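Local coordinates for protein restriction endonuclease R.BpuJI (Bacillus pumilus, PDB 5HNH) that probably cleaves DNA as a restriction endonuclease, this chain being its N-terminal part, bound here to nucleic acid, at residues V132-Q137 against N169-L174. Residues are numbered along the deposited sequence; the frame is centred on the assembly and turned at random.
Sequences VGAKIQ and NSLQVL
Gln137 and Leu174 are joined by a backbone hydrogen bond, Gln137 N to Leu174 O, 2.8 Å long. The donor lies in the plane of the Leu174 carbonyl, with a C=O...N angle of 151°. Ile136 CG2 also packs against this oxygen, 3.3 Å from Leu174 O, and a longer CA-H...O contact from Ile136 CA adds to this.

The rest of the contact is apolar. Ile136 and Leu174 lie side by side and point the same way, with Ile136 CD1 3.8 Å from Leu174 CB. In Ile136, CG2 is anti to the backbone N and CG1 is anti to the carbonyl carbon (chi1 -55°), which sets CG2 beside Leu174 O. The second torsion (chi2 -57°) then brings CD1 round to Leu174 CB and Leu171 CD1. The two CD1 methyls of Ile136 and Leu171 are 3.8 Å apart. Leu171 CD1 in turn reaches Ala134 CB, at 4.2 Å. Replacing Ile136 with alanine removes CG2 and CD1, which is likely to open a gap beside Leu174 CB and Leu174 O and to leave Leu171 CD1 with Ala134 but no isoleucine methyl.

Both backbones are shaped by helix ends. Lys135 has positive phi and closes helix 125-133 with a Schellman motif, after which Ile136 and Gln137 run extended past Leu174. On the other segment Ser170 is the N-cap of helix 171-174, and its OG accepts from Val173 N at 3.2 Å. Further out, Phe118 packs on Ile136, Tyr259 OH bonds to Ile136 O, and Gln175 NE2 bonds to Ala134 O.

The nearest atoms of the contact and the bound nucleic acid are about 11 Å apart. The packing joins a Schellman-terminated helix and the extended loop that follows it to a short, serine-capped helix within the mainly helical N-terminal part of BpuJI.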
# COMPACT_ATOMS: atom_id res chain seq x y z
N VAL A 132 -15.09 -3.55 -3.97
CA VAL A 132 -15.73 -3.57 -5.28
C VAL A 132 -17.18 -3.08 -5.19
O VAL A 132 -17.65 -2.31 -6.04
CB VAL A 132 -15.66 -4.99 -5.90
CG1 VAL A 132 -16.65 -5.15 -7.04
CG2 VAL A 132 -14.21 -5.30 -6.34
N GLY A 133 -17.87 -3.50 -4.13
CA GLY A 133 -19.26 -3.10 -3.91
C GLY A 133 -19.40 -1.59 -3.79
O GLY A 133 -20.37 -1.02 -4.25
N ALA A 134 -18.40 -0.95 -3.17
CA ALA A 134 -18.39 0.50 -2.97
C ALA A 134 -17.80 1.24 -4.18
O ALA A 134 -17.65 2.47 -4.15
CB ALA A 134 -17.60 0.84 -1.72
N LYS A 135 -17.48 0.49 -5.23
CA LYS A 135 -16.97 1.05 -6.48
C LYS A 135 -15.66 1.84 -6.27
O LYS A 135 -15.41 2.85 -6.93
CB LYS A 135 -18.02 1.93 -7.14
CG LYS A 135 -19.36 1.21 -7.38
CD LYS A 135 -20.38 2.14 -8.00
CE LYS A 135 -21.78 1.53 -8.00
NZ LYS A 135 -22.80 2.48 -8.56
N ILE A 136 -14.85 1.38 -5.32
CA ILE A 136 -13.53 1.94 -5.11
C ILE A 136 -12.67 1.70 -6.35
O ILE A 136 -12.70 0.60 -6.90
CB ILE A 136 -12.82 1.32 -3.88
CG1 ILE A 136 -13.68 1.43 -2.62
CG2 ILE A 136 -11.46 1.96 -3.67
CD1 ILE A 136 -14.07 2.84 -2.27
N GLN A 137 -11.93 2.72 -6.80
CA GLN A 137 -10.92 2.54 -7.83
C GLN A 137 -9.99 3.74 -7.89
O GLN A 137 -10.36 4.83 -8.34
CB GLN A 137 -11.54 2.28 -9.22
CG GLN A 137 -12.75 3.08 -9.60
CD GLN A 137 -13.29 2.66 -10.97
OE1 GLN A 137 -12.61 1.95 -11.72
NE2 GLN A 137 -14.51 3.08 -11.28
N ASN A 169 -9.52 8.22 3.49
CA ASN A 169 -10.73 7.70 4.12
C ASN A 169 -12.00 8.35 3.54
O ASN A 169 -13.09 8.22 4.09
CB ASN A 169 -10.67 7.90 5.63
CG ASN A 169 -11.42 6.82 6.38
OD1 ASN A 169 -10.93 5.70 6.49
ND2 ASN A 169 -12.64 7.15 6.90
N SER A 170 -11.84 9.06 2.43
CA SER A 170 -12.95 9.69 1.72
C SER A 170 -13.46 8.76 0.62
O SER A 170 -12.70 8.40 -0.27
CB SER A 170 -12.53 11.03 1.11
OG SER A 170 -13.41 11.38 0.05
N LEU A 171 -14.73 8.38 0.70
CA LEU A 171 -15.32 7.48 -0.28
C LEU A 171 -15.23 8.02 -1.70
O LEU A 171 -14.82 7.31 -2.63
CB LEU A 171 -16.79 7.19 0.06
CG LEU A 171 -17.55 6.37 -0.99
CD1 LEU A 171 -17.01 4.94 -1.05
CD2 LEU A 171 -19.06 6.38 -0.74
N GLN A 172 -15.61 9.28 -1.88
CA GLN A 172 -15.61 9.88 -3.21
C GLN A 172 -14.19 9.94 -3.80
O GLN A 172 -14.01 9.62 -4.97
CB GLN A 172 -16.25 11.26 -3.18
CG GLN A 172 -17.76 11.23 -2.88
CD GLN A 172 -18.36 12.61 -2.71
OE1 GLN A 172 -17.64 13.60 -2.55
NE2 GLN A 172 -19.68 12.69 -2.74
N VAL A 173 -13.20 10.33 -3.00
CA VAL A 173 -11.81 10.29 -3.48
C VAL A 173 -11.42 8.86 -3.87
O VAL A 173 -10.90 8.63 -4.96
CB VAL A 173 -10.81 10.84 -2.43
CG1 VAL A 173 -9.36 10.46 -2.79
CG2 VAL A 173 -10.94 12.36 -2.29
N LEU A 174 -11.69 7.89 -2.99
CA LEU A 174 -11.31 6.50 -3.26
C LEU A 174 -12.05 5.91 -4.47
O LEU A 174 -11.59 4.95 -5.08
CB LEU A 174 -11.55 5.63 -2.01
CG LEU A 174 -10.74 6.00 -0.77
CD1 LEU A 174 -11.28 5.27 0.45
CD2 LEU A 174 -9.25 5.70 -0.94